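Local atomic coordinates of acetyl transferase (Salmonella typhimurium, PDB entry 1S7N), a protein that probably transfers the acetyl group of acetyl-CoA to the N-terminal residue of ribosomal protein L7/L12, as a GNAT-family acetyltransferase. Residues B[112-117]-B[148-153]; B[96-101]-B[132-137]. One frame throughout, in Å; residues are numbered along the deposited sequence.

Interaction 1. Residues B[112-117]-B[148-153]; sequences IMSQSL and ARRNHF. With COA (coenzyme A), chain F.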
loop_
_atom_site.group_PDB
_atom_site.type_symbol
_atom_site.label_atom_id
_atom_site.label_comp_id
_atom_site.label_asym_id
_atom_site.label_seq_id
_atom_site.Cartn_x
_atom_site.Cartn_y
_atom_site.Cartn_z
ATOM N N ILE B 112 -0.975 -10.297 25.001
ATOM C CA ILE B 112 -0.046 -9.193 24.858
ATOM C C ILE B 112 -0.172 -8.371 23.567
ATOM O O ILE B 112 -0.047 -7.124 23.598
ATOM C CB ILE B 112 1.348 -9.669 24.977
ATOM C CG1 ILE B 112 1.576 -10.143 26.433
ATOM C CG2 ILE B 112 2.306 -8.565 24.514
ATOM C CD1 ILE B 112 3.102 -10.356 26.770
ATOM N N MET B 113 -0.379 -9.043 22.434
ATOM C CA MET B 113 -0.533 -8.324 21.174
ATOM C C MET B 113 -1.896 -7.617 21.242
ATOM O O MET B 113 -1.980 -6.441 20.874
ATOM C CB MET B 113 -0.502 -9.276 19.924
ATOM C CG MET B 113 -0.510 -8.497 18.508
ATOM S SD MET B 113 0.823 -7.156 18.552
ATOM C CE MET B 113 2.429 -8.230 18.605
ATOM N N SER B 114 -2.970 -8.318 21.679
ATOM C CA SER B 114 -4.295 -7.681 21.715
ATOM C C SER B 114 -4.264 -6.399 22.560
ATOM O O SER B 114 -4.783 -5.357 22.142
ATOM C CB SER B 114 -5.383 -8.611 22.262
ATOM O OG SER B 114 -5.730 -9.575 21.297
ATOM N N GLN B 115 -3.645 -6.473 23.730
ATOM C CA GLN B 115 -3.578 -5.292 24.597
ATOM C C GLN B 115 -2.738 -4.181 23.976
ATOM O O GLN B 115 -3.096 -3.009 24.053
ATOM C CB GLN B 115 -2.967 -5.625 25.956
ATOM C CG GLN B 115 -3.798 -6.502 26.805
ATOM C CD GLN B 115 -3.056 -6.911 28.050
ATOM O OE1 GLN B 115 -2.853 -6.101 28.941
ATOM N NE2 GLN B 115 -2.617 -8.166 28.108
ATOM N N SER B 116 -1.601 -4.550 23.403
ATOM C CA SER B 116 -0.727 -3.534 22.785
ATOM C C SER B 116 -1.463 -2.875 21.619
ATOM O O SER B 116 -1.395 -1.634 21.426
ATOM C CB SER B 116 0.561 -4.194 22.274
ATOM O OG SER B 116 1.348 -4.691 23.357
ATOM N N LEU B 117 -2.162 -3.691 20.844
ATOM C CA LEU B 117 -2.924 -3.192 19.675
ATOM C C LEU B 117 -4.014 -2.228 20.091
ATOM O O LEU B 117 -4.206 -1.167 19.476
ATOM C CB LEU B 117 -3.584 -4.350 18.902
ATOM C CG LEU B 117 -4.363 -4.007 17.616
ATOM C CD1 LEU B 117 -3.390 -3.363 16.601
ATOM C CD2 LEU B 117 -4.957 -5.250 16.998
ATOM N N ALA B 148 -7.276 -10.314 14.831
ATOM C CA ALA B 148 -8.189 -9.392 14.203
ATOM C C ALA B 148 -9.627 -9.516 14.764
ATOM O O ALA B 148 -10.273 -8.504 15.148
ATOM C CB ALA B 148 -8.174 -9.635 12.650
ATOM N N ARG B 149 -10.142 -10.751 14.783
ATOM C CA ARG B 149 -11.517 -10.976 15.257
ATOM C C ARG B 149 -11.719 -10.529 16.694
ATOM O O ARG B 149 -12.623 -9.766 16.983
ATOM C CB ARG B 149 -11.914 -12.442 15.044
ATOM C CG ARG B 149 -12.291 -12.723 13.575
ATOM C CD ARG B 149 -13.036 -14.029 13.372
ATOM N NE ARG B 149 -12.265 -15.182 13.844
ATOM C CZ ARG B 149 -11.432 -15.883 13.082
ATOM N NH1 ARG B 149 -11.257 -15.570 11.800
ATOM N NH2 ARG B 149 -10.791 -16.916 13.602
ATOM N N ARG B 150 -10.837 -10.957 17.569
ATOM C CA ARG B 150 -10.830 -10.611 18.996
ATOM C C ARG B 150 -10.803 -9.073 19.224
ATOM O O ARG B 150 -11.266 -8.547 20.265
ATOM C CB ARG B 150 -9.569 -11.225 19.627
ATOM C CG ARG B 150 -9.478 -11.208 21.139
ATOM C CD ARG B 150 -8.138 -11.797 21.675
ATOM N NE ARG B 150 -7.891 -13.264 21.813
ATOM C CZ ARG B 150 -8.171 -14.276 20.965
ATOM N NH1 ARG B 150 -8.786 -14.076 19.822
ATOM N NH2 ARG B 150 -7.731 -15.512 21.219
ATOM N N ASN B 151 -10.261 -8.348 18.259
ATOM C CA ASN B 151 -10.123 -6.903 18.443
ATOM C C ASN B 151 -11.126 -6.056 17.664
ATOM O O ASN B 151 -10.975 -4.832 17.517
ATOM C CB ASN B 151 -8.665 -6.518 18.196
ATOM C CG ASN B 151 -7.769 -6.961 19.362
ATOM O OD1 ASN B 151 -7.763 -6.322 20.409
ATOM N ND2 ASN B 151 -7.056 -8.071 19.203
ATOM N N HIS B 152 -12.162 -6.769 17.235
ATOM C CA HIS B 152 -13.298 -6.246 16.527
ATOM C C HIS B 152 -13.056 -5.616 15.166
ATOM O O HIS B 152 -13.565 -4.521 14.913
ATOM C CB HIS B 152 -14.046 -5.264 17.435
ATOM C CG HIS B 152 -14.178 -5.765 18.836
ATOM N ND1 HIS B 152 -14.874 -6.920 19.143
ATOM C CD2 HIS B 152 -13.592 -5.356 19.993
ATOM C CE1 HIS B 152 -14.706 -7.202 20.427
ATOM N NE2 HIS B 152 -13.934 -6.270 20.965
ATOM N N PHE B 153 -12.302 -6.300 14.305
ATOM C CA PHE B 153 -12.097 -5.818 12.961
ATOM C C PHE B 153 -13.156 -6.505 12.123
ATOM O O PHE B 153 -13.472 -7.688 12.316
ATOM C CB PHE B 153 -10.718 -6.220 12.421
ATOM C CG PHE B 153 -9.597 -5.343 12.899
ATOM C CD1 PHE B 153 -9.207 -5.349 14.230
ATOM C CD2 PHE B 153 -8.985 -4.448 12.015
ATOM C CE1 PHE B 153 -8.213 -4.467 14.697
ATOM C CE2 PHE B 153 -7.986 -3.558 12.460
ATOM C CZ PHE B 153 -7.601 -3.562 13.795
HETATM N N1A COA F . -6.630 -10.233 26.277
HETATM C C2A COA F . -6.830 -11.030 25.182
HETATM N N3A COA F . -6.454 -12.328 25.051
HETATM C C4A COA F . -5.825 -12.888 26.145
HETATM C C5A COA F . -5.583 -12.151 27.317
HETATM C C6A COA F . -6.018 -10.764 27.361
HETATM N N6A COA F . -5.774 -10.057 28.482
HETATM N N7A COA F . -4.924 -12.915 28.291
HETATM C C8A COA F . -4.744 -14.079 27.746
HETATM N N9A COA F . -5.262 -14.075 26.468
HETATM C C1B COA F . -5.147 -15.216 25.521
HETATM C C2B COA F . -6.332 -15.493 24.619
HETATM O O2B COA F . -7.129 -16.449 25.279
HETATM C C3B COA F . -5.684 -16.174 23.456
HETATM O O3B COA F . -5.397 -17.504 23.821
HETATM P P3B COA F . -5.407 -18.731 22.731
HETATM O O7A COA F . -4.518 -19.742 23.411
HETATM O O8A COA F . -4.923 -18.280 21.392
HETATM O O9A COA F . -6.866 -19.134 22.674
HETATM C C4B COA F . -4.391 -15.371 23.308
HETATM O O4B COA F . -4.005 -15.026 24.635
HETATM C C5B COA F . -4.356 -14.159 22.354
HETATM O O5B COA F . -3.162 -13.399 22.561
HETATM P P1A COA F . -2.739 -12.147 21.546
HETATM O O1A COA F . -3.951 -11.444 21.049
HETATM O O2A COA F . -1.766 -11.351 22.280
HETATM O O3A COA F . -2.047 -12.886 20.315
HETATM P P2A COA F . -1.111 -14.176 20.311
HETATM O O4A COA F . -0.323 -14.342 21.527
HETATM O O5A COA F . -1.899 -15.350 19.945
HETATM O O6A COA F . -0.116 -13.969 19.069
HETATM C CBP COA F . 0.517 -13.341 16.833
HETATM C CCP COA F . -0.660 -13.655 17.775
HETATM C CDP COA F . -0.011 -13.310 15.348
HETATM C CEP COA F . 1.117 -11.929 17.233
HETATM C CAP COA F . 1.614 -14.427 17.017
HETATM O OAP COA F . 1.057 -15.744 16.801
HETATM C C9P COA F . 2.836 -14.218 16.155
HETATM O O9P COA F . 3.678 -13.383 16.425
HETATM N N8P COA F . 2.727 -14.866 14.978
HETATM C C7P COA F . 3.847 -15.056 14.098
HETATM C C6P COA F . 4.010 -13.829 13.159
HETATM C C5P COA F . 2.730 -13.496 12.442
HETATM O O5P COA F . 1.934 -14.334 12.126
HETATM N N4P COA F . 2.419 -12.150 12.427
HETATM C C3P COA F . 1.203 -11.649 11.770
HETATM C C2P COA F . 1.247 -11.723 10.212
HETATM S S1P COA F . -0.226 -10.902 9.526
#
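Ser-114, in the first turn of helix 112-127, faces Asn-151, the residue at which the chain leaves helix 142-150, their CA atoms 6.7 Å apart. A Schellman motif, with His-152 at positive phi, turns the chain out of the second helix; the Phe-153 ring then reaches back toward Leu-117. Asn-151 ND2 donates to Ser-114 OG at 2.9 Å, nearly straight (162°) and within its amide plane, and also bonds Val-147 O. The small Ser-114 side chain, its OG beside the backbone N (chi1 -75°), in turn donates to COA O1A at 2.6 Å, so Asn-151 positions a hydroxyl that grips the pyrophosphate. Met-113 N bonds COA O2A at 2.7 Å from the first turn, where backbone N-H groups lack carbonyls of a preceding turn. Arg-150 lays its CD 3.3 Å from Ser-114 OG, then bends at chi3; its guanidinium edge lies beside the ribose, with COA N3A in plane, 3.7 Å from NE. Leu-117 CD2 covers the Asn-151 amide and makes an apolar contact with Phe-153 CE1 at 4.1 Å. Strands 96-103 and 168-178 lie beneath, seating the start of helix 112-127 and the loop after helix 142-150 on the sheet.

Interaction 2. Residues B[96-101]-B[132-137]; sequences AAYIGY and RFVIKC. With COA (coenzyme A), chain F.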
loop_
_atom_site.group_PDB
_atom_site.type_symbol
_atom_site.label_atom_id
_atom_site.label_comp_id
_atom_site.label_asym_id
_atom_site.label_seq_id
_atom_site.Cartn_x
_atom_site.Cartn_y
_atom_site.Cartn_z
ATOM N N ALA B 96 -5.761 6.571 7.540
ATOM C CA ALA B 96 -5.791 5.112 7.504
ATOM C C ALA B 96 -4.371 4.632 7.751
ATOM O O ALA B 96 -3.399 5.305 7.379
ATOM C CB ALA B 96 -6.250 4.682 6.059
ATOM N N ALA B 97 -4.255 3.472 8.370
ATOM C CA ALA B 97 -2.991 2.878 8.599
ATOM C C ALA B 97 -3.134 1.331 8.524
ATOM O O ALA B 97 -4.190 0.765 8.876
ATOM C CB ALA B 97 -2.422 3.317 9.941
ATOM N N TYR B 98 -2.078 0.686 8.002
ATOM C CA TYR B 98 -1.993 -0.745 7.852
ATOM C C TYR B 98 -1.053 -1.202 8.950
ATOM O O TYR B 98 0.080 -0.716 9.079
ATOM C CB TYR B 98 -1.418 -1.170 6.483
ATOM C CG TYR B 98 -2.191 -0.594 5.336
ATOM C CD1 TYR B 98 -1.984 0.732 4.927
ATOM C CD2 TYR B 98 -3.184 -1.319 4.716
ATOM C CE1 TYR B 98 -2.771 1.308 3.908
ATOM C CE2 TYR B 98 -3.993 -0.761 3.720
ATOM C CZ TYR B 98 -3.774 0.557 3.326
ATOM O OH TYR B 98 -4.604 1.162 2.379
ATOM N N ILE B 99 -1.555 -2.168 9.699
ATOM C CA ILE B 99 -0.908 -2.756 10.839
ATOM C C ILE B 99 -0.087 -4.003 10.532
ATOM O O ILE B 99 -0.466 -4.807 9.701
ATOM C CB ILE B 99 -1.988 -3.158 11.844
ATOM C CG1 ILE B 99 -2.624 -1.904 12.400
ATOM C CG2 ILE B 99 -1.415 -4.085 12.970
ATOM C CD1 ILE B 99 -4.016 -2.183 12.984
ATOM N N GLY B 100 1.022 -4.143 11.237
ATOM C CA GLY B 100 1.835 -5.348 11.090
ATOM C C GLY B 100 2.296 -5.712 12.486
ATOM O O GLY B 100 2.496 -4.812 13.280
ATOM N N TYR B 101 2.502 -6.991 12.776
ATOM C CA TYR B 101 2.996 -7.418 14.107
ATOM C C TYR B 101 3.501 -8.873 14.173
ATOM O O TYR B 101 3.102 -9.755 13.367
ATOM C CB TYR B 101 1.877 -7.273 15.221
ATOM C CG TYR B 101 0.511 -7.877 14.863
ATOM C CD1 TYR B 101 0.334 -9.261 14.735
ATOM C CD2 TYR B 101 -0.585 -7.045 14.523
ATOM C CE1 TYR B 101 -0.898 -9.794 14.223
ATOM C CE2 TYR B 101 -1.823 -7.573 14.029
ATOM C CZ TYR B 101 -1.956 -8.970 13.865
ATOM O OH TYR B 101 -3.114 -9.497 13.299
ATOM N N ARG B 132 -8.906 4.967 10.676
ATOM C CA ARG B 132 -9.163 3.722 9.949
ATOM C C ARG B 132 -7.932 2.782 10.110
ATOM O O ARG B 132 -6.847 3.090 9.609
ATOM C CB ARG B 132 -9.449 3.976 8.441
ATOM C CG ARG B 132 -9.558 2.607 7.602
ATOM C CD ARG B 132 -10.029 2.750 6.142
ATOM N NE ARG B 132 -9.710 1.537 5.427
ATOM C CZ ARG B 132 -10.516 0.467 5.376
ATOM N NH1 ARG B 132 -11.732 0.471 5.969
ATOM N NH2 ARG B 132 -10.081 -0.636 4.806
ATOM N N PHE B 133 -8.130 1.640 10.786
ATOM C CA PHE B 133 -7.061 0.706 11.070
ATOM C C PHE B 133 -7.249 -0.576 10.282
ATOM O O PHE B 133 -8.316 -1.231 10.370
ATOM C CB PHE B 133 -7.039 0.406 12.589
ATOM C CG PHE B 133 -6.830 1.621 13.406
ATOM C CD1 PHE B 133 -7.895 2.407 13.782
ATOM C CD2 PHE B 133 -5.540 2.046 13.730
ATOM C CE1 PHE B 133 -7.688 3.633 14.479
ATOM C CE2 PHE B 133 -5.308 3.289 14.434
ATOM C CZ PHE B 133 -6.411 4.074 14.803
ATOM N N VAL B 134 -6.216 -0.972 9.552
ATOM C CA VAL B 134 -6.333 -2.153 8.717
ATOM C C VAL B 134 -5.368 -3.292 9.031
ATOM O O VAL B 134 -4.190 -3.078 9.319
ATOM C CB VAL B 134 -6.124 -1.792 7.241
ATOM C CG1 VAL B 134 -6.313 -3.039 6.296
ATOM C CG2 VAL B 134 -7.024 -0.717 6.864
ATOM N N ILE B 135 -5.879 -4.509 8.950
ATOM C CA ILE B 135 -5.051 -5.670 9.125
ATOM C C ILE B 135 -5.199 -6.549 7.910
ATOM O O ILE B 135 -6.325 -6.927 7.544
ATOM C CB ILE B 135 -5.445 -6.518 10.396
ATOM C CG1 ILE B 135 -5.127 -5.709 11.667
ATOM C CG2 ILE B 135 -4.676 -7.857 10.404
ATOM C CD1 ILE B 135 -5.168 -6.497 12.981
ATOM N N LYS B 136 -4.071 -6.862 7.260
ATOM C CA LYS B 136 -4.143 -7.813 6.162
ATOM C C LYS B 136 -3.468 -9.051 6.718
ATOM O O LYS B 136 -2.395 -8.964 7.356
ATOM C CB LYS B 136 -3.361 -7.346 4.949
ATOM C CG LYS B 136 -3.901 -6.052 4.294
ATOM C CD LYS B 136 -2.886 -5.652 3.207
ATOM C CE LYS B 136 -3.242 -4.424 2.436
ATOM N NZ LYS B 136 -1.926 -3.931 1.806
ATOM N N CYS B 137 -4.066 -10.213 6.542
ATOM C CA CYS B 137 -3.351 -11.384 7.007
ATOM C C CYS B 137 -3.770 -12.548 6.205
ATOM O O CYS B 137 -4.908 -12.616 5.773
ATOM C CB CYS B 137 -3.569 -11.631 8.499
ATOM S SG CYS B 137 -5.258 -11.983 8.935
HETATM N N1A COA F . -6.630 -10.233 26.277
HETATM C C2A COA F . -6.830 -11.030 25.182
HETATM N N3A COA F . -6.454 -12.328 25.051
HETATM C C4A COA F . -5.825 -12.888 26.145
HETATM C C5A COA F . -5.583 -12.151 27.317
HETATM C C6A COA F . -6.018 -10.764 27.361
HETATM N N6A COA F . -5.774 -10.057 28.482
HETATM N N7A COA F . -4.924 -12.915 28.291
HETATM C C8A COA F . -4.744 -14.079 27.746
HETATM N N9A COA F . -5.262 -14.075 26.468
HETATM C C1B COA F . -5.147 -15.216 25.521
HETATM C C2B COA F . -6.332 -15.493 24.619
HETATM O O2B COA F . -7.129 -16.449 25.279
HETATM C C3B COA F . -5.684 -16.174 23.456
HETATM O O3B COA F . -5.397 -17.504 23.821
HETATM P P3B COA F . -5.407 -18.731 22.731
HETATM O O7A COA F . -4.518 -19.742 23.411
HETATM O O8A COA F . -4.923 -18.280 21.392
HETATM O O9A COA F . -6.866 -19.134 22.674
HETATM C C4B COA F . -4.391 -15.371 23.308
HETATM O O4B COA F . -4.005 -15.026 24.635
HETATM C C5B COA F . -4.356 -14.159 22.354
HETATM O O5B COA F . -3.162 -13.399 22.561
HETATM P P1A COA F . -2.739 -12.147 21.546
HETATM O O1A COA F . -3.951 -11.444 21.049
HETATM O O2A COA F . -1.766 -11.351 22.280
HETATM O O3A COA F . -2.047 -12.886 20.315
HETATM P P2A COA F . -1.111 -14.176 20.311
HETATM O O4A COA F . -0.323 -14.342 21.527
HETATM O O5A COA F . -1.899 -15.350 19.945
HETATM O O6A COA F . -0.116 -13.969 19.069
HETATM C CBP COA F . 0.517 -13.341 16.833
HETATM C CCP COA F . -0.660 -13.655 17.775
HETATM C CDP COA F . -0.011 -13.310 15.348
HETATM C CEP COA F . 1.117 -11.929 17.233
HETATM C CAP COA F . 1.614 -14.427 17.017
HETATM O OAP COA F . 1.057 -15.744 16.801
HETATM C C9P COA F . 2.836 -14.218 16.155
HETATM O O9P COA F . 3.678 -13.383 16.425
HETATM N N8P COA F . 2.727 -14.866 14.978
HETATM C C7P COA F . 3.847 -15.056 14.098
HETATM C C6P COA F . 4.010 -13.829 13.159
HETATM C C5P COA F . 2.730 -13.496 12.442
HETATM O O5P COA F . 1.934 -14.334 12.126
HETATM N N4P COA F . 2.419 -12.150 12.427
HETATM C C3P COA F . 1.203 -11.649 11.770
HETATM C C2P COA F . 1.247 -11.723 10.212
HETATM S S1P COA F . -0.226 -10.902 9.526
HETATM O O HOH W 1 -7.430 1.694 4.021
HETATM O O HOH W 2 -2.029 -4.912 7.420
HETATM O O HOH W 3 -1.036 -8.110 9.758
#
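Ala-96 lies directly beside Arg-132, where two parallel strands begin side by side; its methyl is small enough for CB to stand 4.1 Å from Arg-132 CB. The extended arginine carries its charge onward to a salt bridge with Glu-156, while its NE donates to a water. Ala-97 supplies both backbone bonds of its position: its N donates to Arg-132 O at 2.9 Å, and its O accepts from Val-134 N at 2.8 Å. Tyr-98 and Val-134 project from the same face side by side, with ring atom CD2 3.9 Å from Val-134 CG1. The aliphatic CE of Lys-136 slants across to the ring atoms CD2 and CE2, and the phenol OH bonds Glu-91. Ile-99 N reaches Val-134 O at 2.8 Å in a nearly straight bond (169°). Its side chain turns to the opposite face, where CD1 touches Phe-133 CB and Ile-135 CG1; apolar, beta-branched isoleucines suit this buried face of the sheet. Beyond here the strands diverge: one water spans Ile-99 O and Lys-136 N in place of a direct bond, and another links Lys-136 O, more weakly, to Ile-99 O. Tyr-101 has its ring between backbone N and carbonyl carbon (chi1 49°), which swings it across the gap; Ile-135 CD1 meets the ring edge in plane, 3.6 Å from OH, and that hydroxyl bonds Ser-144. Tyr-101 O accepts from COA N4P at 2.7 Å, while Cys-137 CB lies 3.6 Å from COA S1P. Strands 96-103 and 132-138, joined through helix 112-127 as a beta-alpha-beta unit, cross at 40° between these segments and separate beyond Ile-99, where waters bridge them; such a V-shaped opening between parallel strands, receiving the pantetheine arm, is the hallmark of the GNAT fold.

Interactions 1 and 2 interleave along the chain: strand 96-103 leads into helix 112-127, which returns to strand 132-138 before helix 142-150. Their centres lie 11 Å apart. Met-113 SD rests 3.5 Å from Tyr-101 CB, Leu-117 CD1 is 3.9 Å from Ile-99 CD1, and Phe-153 CE2 packs 3.7 Å from Ile-135 CG1, so the start of helix 112-127 and the loop after helix 142-150 pack on one face of the strand pair. One coenzyme A spans both: interaction 1 anchors its pyrophosphate and flanks its ribose, whereas interaction 2 holds the pantetheine arm and lies beside its thiol. A covalent Cys-137-CoA link has been observed for this protein; here Cys-137 SG and COA S1P lie 5.2 Å apart.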